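Local structure of putative S41 protease (Bacteroides fragilis NCTC 9343, 3K50) at residues A[69-75]-A[165-171]; A[191-197]-A[232-238]. The protein is of unproven function but probably cleaves peptide bonds as a serine peptidase of family S41 that carries a PDZ domain. All blocks are in the same frame, centred on the assembly; numbering follows the deposited sequence.

Contact 1 (A[69-75]-A[165-171]); sequences EPIPSYG and MPASRSL
A single antiparallel bridge, the hydrogen-bonded pair S73 and R169, ties together the two chain segments flanking a PDZ-like sheet. S73 N reaches R169 O at 2.9 Å, and R169 N returns to S73 O at 3.1 Å. Beyond the bridge, the Y74 ring is clasped by residues of 165-168. Selenomethionine M165, its chain bent at the last torsion (chi3 58°), sets CE over the centre of one face, 3.5 Å from the centroid of the Y74 ring; this is a CH-pi contact, and SE sits obliquely alongside as a Met-aromatic partner. S168 CB lies over the opposite face, 4.1 Å from that centroid and offset toward the rim. At the edge, in the ring plane, Y74 CE1 meets P166 O at 3.3 Å; this carbonyl is buried without a hydrogen-bonding partner. The ring stands where strand 76-82 is about to begin and strand 154-165 ends, the outermost strands of the five-stranded antiparallel sheet. S134 O takes the Y74 hydroxyl, while G133 N bonds to S168 OG, so the loop ahead of strand 136-146 helps to fix both side chains. Toward the other end, S170 OG lies anti to its own backbone N (chi1 -179°) and donates to P70 O over 2.8 Å, in the carbonyl plane and on a lone pair (C=O...OG angle 125°). Water 1 joins I71 O, S73 OG and L171 N, accepting from the last at 2.9 Å. L171 CD1 presses on G75 CA at 3.4 Å, a tight carbon pair. R169 points its CB away from 69-75, and its guanidinium forms a salt bridge with E105.

Contact 2 (A[191-197]-A[232-238]); sequences YLMYNEF and RYNTGGS
F197 O accepts S238 N at 2.8 Å in a nearly straight bond (174°) and also takes a CA-H...O contact from G237. The same residue gives its N to G236 O at 3.0 Å, so its backbone is held at both ends. N234 works with both ends of its amide: ND2 donates to Y194 O at 2.9 Å, lying well above that carbonyl's plane, while OD1 accepts G236 N at 2.9 Å and closes an Asx turn. With CG anti to the backbone N (chi1 -167°), the amide reaches across to 191-197, and OD1 also lies at the edge of the F197 ring, in its plane, 3.3 Å from CD1. Water 2 bridges N195 OD1 and Y233 N; water 3 bridges N195 O and T235 N. On strand 187-194, selenomethionine M193 brings CE to 4.0 Å from Y233 CD2. R232 pairs NH2 with D230, which also holds the Y191 hydroxyl, and NH1 with E372 and E387. S238 is the N-cap of helix 239-249, so the loop leaving strand 187-194 is bonded to the start of that helix; the strand runs parallel to its neighbour 226-230, and the F197 ring packs between helices 239-249 and 304-312.

In the fold
Contact 1 closes along the chain before contact 2 opens, and the two do not touch: their centres are 21 Å apart and their nearest atoms about 9 Å. Contact 1 lies toward the periphery, about 20 Å from the chain centre, at the PDZ-like sheet; contact 2 is about 4 Å from that centre, within the S41 peptidase region, whose clan has the ClpP/crotonase fold. The PDZ-like part also reaches 232-238: R110, on the connection from helix 102-105 to strand 113-117, hydrogen-bonds to the Y233 hydroxyl, which E372 also holds. The Y233 side chain is about 4 Å from a bound glycerol, probably from crystallisation, which may mark a pocket beside Y233.

Contact 1 (A[69-75]-A[165-171])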
ATOM      1  N   GLU A  69      12.297  16.833   0.191  1.00 50.58           N
ATOM      2  CA  GLU A  69      12.634  15.520   0.722  1.00 48.90           C
ATOM      3  C   GLU A  69      11.442  15.041   1.518  1.00 44.98           C
ATOM      4  O   GLU A  69      10.568  15.849   1.828  1.00 42.66           O
ATOM      5  CB  GLU A  69      13.874  15.596   1.613  1.00 48.16           C
ATOM      6  CG  GLU A  69      13.726  16.446   2.853  1.00 54.09           C
ATOM      7  CD  GLU A  69      14.982  16.457   3.741  1.00 54.95           C
ATOM      8  OE1 GLU A  69      16.017  15.836   3.386  1.00 62.61           O
ATOM      9  OE2 GLU A  69      14.923  17.092   4.818  1.00 60.51           O
ATOM     10  N   PRO A  70      11.351  13.727   1.803  1.00 43.72           N
ATOM     11  CA  PRO A  70      10.237  13.302   2.680  1.00 41.12           C
ATOM     12  C   PRO A  70      10.253  13.976   4.060  1.00 39.98           C
ATOM     13  O   PRO A  70      11.328  14.225   4.639  1.00 37.13           O
ATOM     14  CB  PRO A  70      10.439  11.774   2.806  1.00 42.22           C
ATOM     15  CG  PRO A  70      11.200  11.376   1.547  1.00 42.50           C
ATOM     16  CD  PRO A  70      12.131  12.569   1.293  1.00 43.95           C
ATOM     17  N   ILE A  71       9.069  14.276   4.581  1.00 39.43           N
ATOM     18  CA  ILE A  71       8.963  14.909   5.884  1.00 36.82           C
ATOM     19  C   ILE A  71       9.729  14.017   6.859  1.00 34.47           C
ATOM     20  O   ILE A  71       9.582  12.798   6.818  1.00 36.58           O
ATOM     21  CB  ILE A  71       7.505  15.034   6.332  1.00 39.04           C
ATOM     22  CG1 ILE A  71       6.739  16.031   5.444  1.00 41.63           C
ATOM     23  CG2 ILE A  71       7.463  15.532   7.782  1.00 37.32           C
ATOM     24  CD1 ILE A  71       5.222  15.857   5.419  1.00 44.17           C
ATOM     25  N   PRO A  72      10.597  14.589   7.689  1.00 36.01           N
ATOM     26  CA  PRO A  72      11.343  13.707   8.627  1.00 33.01           C
ATOM     27  C   PRO A  72      10.453  12.905   9.561  1.00 33.63           C
ATOM     28  O   PRO A  72       9.354  13.349   9.917  1.00 32.70           O
ATOM     29  CB  PRO A  72      12.230  14.667   9.417  1.00 35.04           C
ATOM     30  CG  PRO A  72      12.278  15.920   8.626  1.00 31.60           C
ATOM     31  CD  PRO A  72      11.009  16.001   7.804  1.00 36.37           C
ATOM     32  N   SER A  73      10.924  11.719   9.949  1.00 34.07           N
ATOM     33  CA  SER A  73      10.127  10.815  10.809  1.00 32.94           C
ATOM     34  C   SER A  73      11.021   9.813  11.487  1.00 31.40           C
ATOM     35  O   SER A  73      12.204   9.723  11.153  1.00 30.80           O
ATOM     36  CB  SER A  73       9.031  10.077  10.016  1.00 37.08           C
ATOM     37  OG  SER A  73       9.549   9.123   9.098  1.00 37.60           O
ATOM     38  N   TYR A  74      10.460   9.113  12.481  1.00 30.82           N
ATOM     39  CA  TYR A  74      11.220   8.111  13.256  1.00 31.72           C
ATOM     40  C   TYR A  74      11.304   6.746  12.529  1.00 32.29           C
ATOM     41  O   TYR A  74      12.151   5.915  12.845  1.00 33.53           O
ATOM     42  CB  TYR A  74      10.591   7.940  14.626  1.00 33.27           C
ATOM     43  CG  TYR A  74      10.826   9.091  15.608  1.00 32.79           C
ATOM     44  CD1 TYR A  74      12.117   9.430  16.043  1.00 29.34           C
ATOM     45  CD2 TYR A  74       9.761   9.768  16.150  1.00 32.21           C
ATOM     46  CE1 TYR A  74      12.329  10.488  16.969  1.00 34.71           C
ATOM     47  CE2 TYR A  74       9.939  10.777  17.097  1.00 33.29           C
ATOM     48  CZ  TYR A  74      11.212  11.132  17.499  1.00 37.22           C
ATOM     49  OH  TYR A  74      11.329  12.118  18.414  1.00 36.22           O
ATOM     50  N   GLY A  75      10.413   6.534  11.573  1.00 29.83           N
ATOM     51  CA  GLY A  75      10.414   5.353  10.742  1.00 30.71           C
ATOM     52  C   GLY A  75       9.478   4.256  11.211  1.00 32.56           C
ATOM     53  O   GLY A  75       9.711   3.086  10.874  1.00 34.31           O
HETATM   54  N   MSE A 165      15.704   6.005  21.267  1.00 36.07           N
HETATM   55  CA  MSE A 165      15.408   6.169  19.856  1.00 34.62           C
HETATM   56  C   MSE A 165      16.057   7.446  19.356  1.00 36.56           C
HETATM   57  O   MSE A 165      15.793   8.522  19.887  1.00 35.87           O
HETATM   58  CB  MSE A 165      13.902   6.233  19.578  1.00 31.85           C
HETATM   59  CG  MSE A 165      13.626   6.192  18.115  1.00 35.73           C
HETATM   60 SE   MSE A 165      11.803   5.862  17.710  0.75 29.13          SE
HETATM   61  CE  MSE A 165      11.001   7.364  18.641  1.00 33.92           C
ATOM     62  N   PRO A 166      16.878   7.350  18.300  1.00 36.22           N
ATOM     63  CA  PRO A 166      17.524   8.577  17.818  1.00 33.05           C
ATOM     64  C   PRO A 166      16.535   9.561  17.206  1.00 34.77           C
ATOM     65  O   PRO A 166      15.362   9.201  16.961  1.00 30.52           O
ATOM     66  CB  PRO A 166      18.532   8.079  16.760  1.00 36.72           C
ATOM     67  CG  PRO A 166      18.512   6.598  16.806  1.00 37.61           C
ATOM     68  CD  PRO A 166      17.258   6.162  17.522  1.00 37.25           C
ATOM     69  N   ALA A 167      17.001  10.794  16.964  1.00 34.11           N
ATOM     70  CA  ALA A 167      16.159  11.851  16.415  1.00 34.32           C
ATOM     71  C   ALA A 167      15.648  11.474  15.040  1.00 33.46           C
ATOM     72  O   ALA A 167      16.321  10.761  14.279  1.00 33.15           O
ATOM     73  CB  ALA A 167      16.911  13.207  16.369  1.00 32.46           C
ATOM     74  N   SER A 168      14.444  11.943  14.723  1.00 32.83           N
ATOM     75  CA  SER A 168      13.879  11.683  13.422  1.00 30.63           C
ATOM     76  C   SER A 168      14.722  12.237  12.277  1.00 31.90           C
ATOM     77  O   SER A 168      15.536  13.122  12.470  1.00 32.94           O
ATOM     78  CB  SER A 168      12.481  12.271  13.335  1.00 32.20           C
ATOM     79  OG  SER A 168      12.449  13.616  13.731  1.00 29.06           O
ATOM     80  N   ARG A 169      14.520  11.715  11.076  1.00 32.21           N
ATOM     81  CA  ARG A 169      15.254  12.211   9.914  1.00 34.15           C
ATOM     82  C   ARG A 169      14.477  11.852   8.689  1.00 30.35           C
ATOM     83  O   ARG A 169      13.508  11.153   8.811  1.00 32.01           O
ATOM     84  CB  ARG A 169      16.692  11.703   9.874  1.00 36.37           C
ATOM     85  CG  ARG A 169      16.861  10.252   9.811  1.00 39.73           C
ATOM     86  CD  ARG A 169      18.309   9.924  10.116  1.00 45.51           C
ATOM     87  NE  ARG A 169      18.441   8.494   9.938  1.00 46.19           N
ATOM     88  CZ  ARG A 169      18.717   7.590  10.873  1.00 45.51           C
ATOM     89  NH1 ARG A 169      19.018   7.881  12.145  1.00 45.59           N
ATOM     90  NH2 ARG A 169      18.749   6.349  10.476  1.00 48.86           N
ATOM     91  N   SER A 170      14.830  12.440   7.544  1.00 32.89           N
ATOM     92  CA  SER A 170      14.106  12.214   6.297  1.00 34.70           C
ATOM     93  C   SER A 170      14.456  10.811   5.799  1.00 34.89           C
ATOM     94  O   SER A 170      15.632  10.524   5.579  1.00 35.16           O
ATOM     95  CB  SER A 170      14.499  13.281   5.257  1.00 35.34           C
ATOM     96  OG  SER A 170      13.773  13.061   4.046  1.00 38.11           O
ATOM     97  N   LEU A 171      13.460   9.947   5.621  1.00 35.45           N
ATOM     98  CA  LEU A 171      13.704   8.534   5.256  1.00 35.52           C
ATOM     99  C   LEU A 171      13.108   8.125   3.923  1.00 36.96           C
ATOM    100  O   LEU A 171      12.095   8.665   3.468  1.00 37.05           O
ATOM    101  CB  LEU A 171      13.075   7.606   6.300  1.00 38.25           C
ATOM    102  CG  LEU A 171      13.516   7.795   7.752  1.00 35.23           C
ATOM    103  CD1 LEU A 171      12.568   7.041   8.682  1.00 34.62           C
ATOM    104  CD2 LEU A 171      14.981   7.421   7.973  1.00 29.73           C
TER
HETATM  105  O   HOH W   1      10.804  10.431   6.556  1.00 39.52           O

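Contact 2 (A[191-197]-A[232-238])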
ATOM      1  N   TYR A 191       7.132 -15.945   0.431  1.00 29.61           N
ATOM      2  CA  TYR A 191       6.392 -14.885   1.131  1.00 30.15           C
ATOM      3  C   TYR A 191       7.035 -13.540   0.746  1.00 29.32           C
ATOM      4  O   TYR A 191       8.251 -13.349   0.890  1.00 26.98           O
ATOM      5  CB  TYR A 191       6.421 -15.063   2.666  1.00 29.78           C
ATOM      6  CG  TYR A 191       5.887 -13.845   3.403  1.00 30.57           C
ATOM      7  CD1 TYR A 191       4.519 -13.603   3.458  1.00 33.75           C
ATOM      8  CD2 TYR A 191       6.731 -12.951   4.019  1.00 28.75           C
ATOM      9  CE1 TYR A 191       3.997 -12.513   4.111  1.00 27.01           C
ATOM     10  CE2 TYR A 191       6.220 -11.809   4.664  1.00 29.50           C
ATOM     11  CZ  TYR A 191       4.871 -11.613   4.710  1.00 29.66           C
ATOM     12  OH  TYR A 191       4.350 -10.527   5.302  1.00 29.86           O
ATOM     13  N   LEU A 192       6.224 -12.636   0.250  1.00 27.24           N
ATOM     14  CA  LEU A 192       6.688 -11.311  -0.080  1.00 29.22           C
ATOM     15  C   LEU A 192       5.792 -10.218   0.469  1.00 27.94           C
ATOM     16  O   LEU A 192       4.633 -10.128   0.105  1.00 27.98           O
ATOM     17  CB  LEU A 192       6.771 -11.147  -1.606  1.00 29.64           C
ATOM     18  CG  LEU A 192       7.218  -9.813  -2.222  1.00 34.78           C
ATOM     19  CD1 LEU A 192       8.703  -9.575  -1.945  1.00 31.28           C
ATOM     20  CD2 LEU A 192       6.974  -9.815  -3.688  1.00 29.56           C
HETATM   21  N   MSE A 193       6.386  -9.364   1.299  1.00 26.73           N
HETATM   22  CA  MSE A 193       5.755  -8.145   1.801  1.00 26.38           C
HETATM   23  C   MSE A 193       6.234  -6.993   0.877  1.00 32.07           C
HETATM   24  O   MSE A 193       7.347  -6.512   1.022  1.00 31.64           O
HETATM   25  CB  MSE A 193       6.102  -7.931   3.269  1.00 25.76           C
HETATM   26  CG  MSE A 193       5.180  -7.030   3.988  1.00 26.91           C
HETATM   27 SE   MSE A 193       4.904  -5.186   3.355  0.75 25.60          SE
HETATM   28  CE  MSE A 193       3.444  -4.773   4.602  1.00 32.58           C
ATOM     29  N   TYR A 194       5.380  -6.624  -0.098  1.00 33.50           N
ATOM     30  CA  TYR A 194       5.680  -5.633  -1.144  1.00 32.57           C
ATOM     31  C   TYR A 194       4.800  -4.441  -0.879  1.00 31.18           C
ATOM     32  O   TYR A 194       3.581  -4.527  -1.025  1.00 27.11           O
ATOM     33  CB  TYR A 194       5.371  -6.205  -2.528  1.00 33.11           C
ATOM     34  CG  TYR A 194       5.702  -5.283  -3.706  1.00 30.70           C
ATOM     35  CD1 TYR A 194       6.990  -4.989  -4.017  1.00 29.68           C
ATOM     36  CD2 TYR A 194       4.707  -4.809  -4.551  1.00 31.85           C
ATOM     37  CE1 TYR A 194       7.317  -4.168  -5.151  1.00 30.09           C
ATOM     38  CE2 TYR A 194       4.996  -4.005  -5.670  1.00 30.47           C
ATOM     39  CZ  TYR A 194       6.291  -3.701  -5.967  1.00 30.17           C
ATOM     40  OH  TYR A 194       6.585  -2.929  -7.063  1.00 26.80           O
ATOM     41  N   ASN A 195       5.398  -3.319  -0.506  1.00 29.66           N
ATOM     42  CA  ASN A 195       4.574  -2.234   0.082  1.00 30.56           C
ATOM     43  C   ASN A 195       4.216  -1.045  -0.786  1.00 31.02           C
ATOM     44  O   ASN A 195       3.440  -0.227  -0.361  1.00 30.09           O
ATOM     45  CB  ASN A 195       5.249  -1.737   1.383  1.00 28.24           C
ATOM     46  CG  ASN A 195       4.241  -1.228   2.418  1.00 35.51           C
ATOM     47  OD1 ASN A 195       3.224  -1.849   2.638  1.00 36.49           O
ATOM     48  ND2 ASN A 195       4.514  -0.081   3.005  1.00 31.54           N
ATOM     49  N   GLU A 196       4.760  -0.966  -1.997  1.00 32.06           N
ATOM     50  CA  GLU A 196       4.513   0.166  -2.848  1.00 31.76           C
ATOM     51  C   GLU A 196       4.918  -0.179  -4.260  1.00 32.33           C
ATOM     52  O   GLU A 196       5.973  -0.755  -4.472  1.00 30.65           O
ATOM     53  CB  GLU A 196       5.328   1.384  -2.362  1.00 33.17           C
ATOM     54  CG  GLU A 196       4.944   2.613  -3.021  1.00 36.83           C
ATOM     55  CD  GLU A 196       5.824   3.807  -2.672  1.00 45.05           C
ATOM     56  OE1 GLU A 196       6.873   3.653  -2.014  1.00 46.61           O
ATOM     57  OE2 GLU A 196       5.442   4.913  -3.097  1.00 42.27           O
ATOM     58  N   PHE A 197       4.042   0.127  -5.225  1.00 30.26           N
ATOM     59  CA  PHE A 197       4.368  -0.084  -6.633  1.00 30.75           C
ATOM     60  C   PHE A 197       5.193   1.120  -7.116  1.00 30.36           C
ATOM     61  O   PHE A 197       4.678   2.060  -7.748  1.00 31.45           O
ATOM     62  CB  PHE A 197       3.085  -0.287  -7.463  1.00 30.85           C
ATOM     63  CG  PHE A 197       2.375  -1.592  -7.157  1.00 27.84           C
ATOM     64  CD1 PHE A 197       1.616  -1.722  -6.040  1.00 29.39           C
ATOM     65  CD2 PHE A 197       2.488  -2.677  -8.004  1.00 35.54           C
ATOM     66  CE1 PHE A 197       0.993  -2.925  -5.741  1.00 30.34           C
ATOM     67  CE2 PHE A 197       1.871  -3.877  -7.714  1.00 34.70           C
ATOM     68  CZ  PHE A 197       1.130  -4.001  -6.568  1.00 34.59           C
ATOM     69  N   ARG A 232      -0.952  -5.780   2.372  1.00 31.91           N
ATOM     70  CA  ARG A 232      -1.872  -5.206   3.340  1.00 28.95           C
ATOM     71  C   ARG A 232      -1.858  -3.695   3.553  1.00 28.54           C
ATOM     72  O   ARG A 232      -2.896  -3.138   3.948  1.00 29.28           O
ATOM     73  CB  ARG A 232      -1.752  -5.919   4.705  1.00 29.41           C
ATOM     74  CG  ARG A 232      -0.572  -5.516   5.544  1.00 28.47           C
ATOM     75  CD  ARG A 232      -0.571  -6.323   6.823  1.00 26.13           C
ATOM     76  NE  ARG A 232      -0.083  -7.676   6.609  1.00 28.84           N
ATOM     77  CZ  ARG A 232      -0.090  -8.660   7.513  1.00 28.85           C
ATOM     78  NH1 ARG A 232      -0.667  -8.506   8.708  1.00 30.33           N
ATOM     79  NH2 ARG A 232       0.433  -9.847   7.179  1.00 27.08           N
ATOM     80  N   TYR A 233      -0.706  -3.062   3.394  1.00 25.30           N
ATOM     81  CA  TYR A 233      -0.583  -1.656   3.594  1.00 27.49           C
ATOM     82  C   TYR A 233      -0.165  -0.989   2.307  1.00 29.01           C
ATOM     83  O   TYR A 233       0.252   0.159   2.336  1.00 28.95           O
ATOM     84  CB  TYR A 233       0.472  -1.328   4.707  1.00 28.28           C
ATOM     85  CG  TYR A 233       0.215  -1.915   6.043  1.00 25.84           C
ATOM     86  CD1 TYR A 233      -1.093  -1.984   6.567  1.00 25.32           C
ATOM     87  CD2 TYR A 233       1.296  -2.314   6.887  1.00 28.44           C
ATOM     88  CE1 TYR A 233      -1.312  -2.551   7.763  1.00 28.61           C
ATOM     89  CE2 TYR A 233       1.057  -2.831   8.140  1.00 28.69           C
ATOM     90  CZ  TYR A 233      -0.247  -2.948   8.562  1.00 26.20           C
ATOM     91  OH  TYR A 233      -0.502  -3.520   9.792  1.00 25.13           O
ATOM     92  N   ASN A 234      -0.333  -1.667   1.181  1.00 28.04           N
ATOM     93  CA  ASN A 234       0.083  -1.142  -0.129  1.00 29.48           C
ATOM     94  C   ASN A 234      -0.983  -0.234  -0.790  1.00 30.09           C
ATOM     95  O   ASN A 234      -2.028  -0.693  -1.261  1.00 30.09           O
ATOM     96  CB  ASN A 234       0.448  -2.312  -1.035  1.00 30.69           C
ATOM     97  CG  ASN A 234       1.184  -1.869  -2.286  1.00 33.86           C
ATOM     98  OD1 ASN A 234       0.808  -0.867  -2.907  1.00 26.52           O
ATOM     99  ND2 ASN A 234       2.205  -2.648  -2.696  1.00 30.56           N
ATOM    100  N   THR A 235      -0.705   1.074  -0.820  1.00 32.53           N
ATOM    101  CA  THR A 235      -1.672   2.081  -1.281  1.00 31.54           C
ATOM    102  C   THR A 235      -1.593   2.319  -2.803  1.00 32.34           C
ATOM    103  O   THR A 235      -2.270   3.199  -3.353  1.00 31.24           O
ATOM    104  CB  THR A 235      -1.479   3.417  -0.527  1.00 34.44           C
ATOM    105  OG1 THR A 235      -0.261   4.019  -0.944  1.00 32.47           O
ATOM    106  CG2 THR A 235      -1.479   3.240   1.007  1.00 32.45           C
ATOM    107  N   GLY A 236      -0.703   1.584  -3.463  1.00 32.24           N
ATOM    108  CA  GLY A 236      -0.665   1.538  -4.918  1.00 33.48           C
ATOM    109  C   GLY A 236       0.585   2.098  -5.532  1.00 32.51           C
ATOM    110  O   GLY A 236       1.700   2.015  -4.948  1.00 33.15           O
ATOM    111  N   GLY A 237       0.393   2.699  -6.705  1.00 30.14           N
ATOM    112  CA  GLY A 237       1.504   3.273  -7.449  1.00 28.48           C
ATOM    113  C   GLY A 237       1.452   3.006  -8.946  1.00 31.83           C
ATOM    114  O   GLY A 237       0.409   3.184  -9.578  1.00 33.60           O
ATOM    115  N   SER A 238       2.580   2.564  -9.511  1.00 32.44           N
ATOM    116  CA  SER A 238       2.765   2.413 -10.952  1.00 31.91           C
ATOM    117  C   SER A 238       2.273   1.088 -11.527  1.00 34.86           C
ATOM    118  O   SER A 238       2.584   0.014 -10.992  1.00 30.69           O
ATOM    119  CB  SER A 238       4.275   2.590 -11.288  1.00 35.54           C
ATOM    120  OG  SER A 238       4.689   1.828 -12.443  1.00 43.16           O
TER
HETATM  121  O   HOH W   2       1.741  -4.069   1.970  1.00 30.93           O
HETATM  122  O   HOH W   3       2.198   2.039   0.046  1.00 31.75           O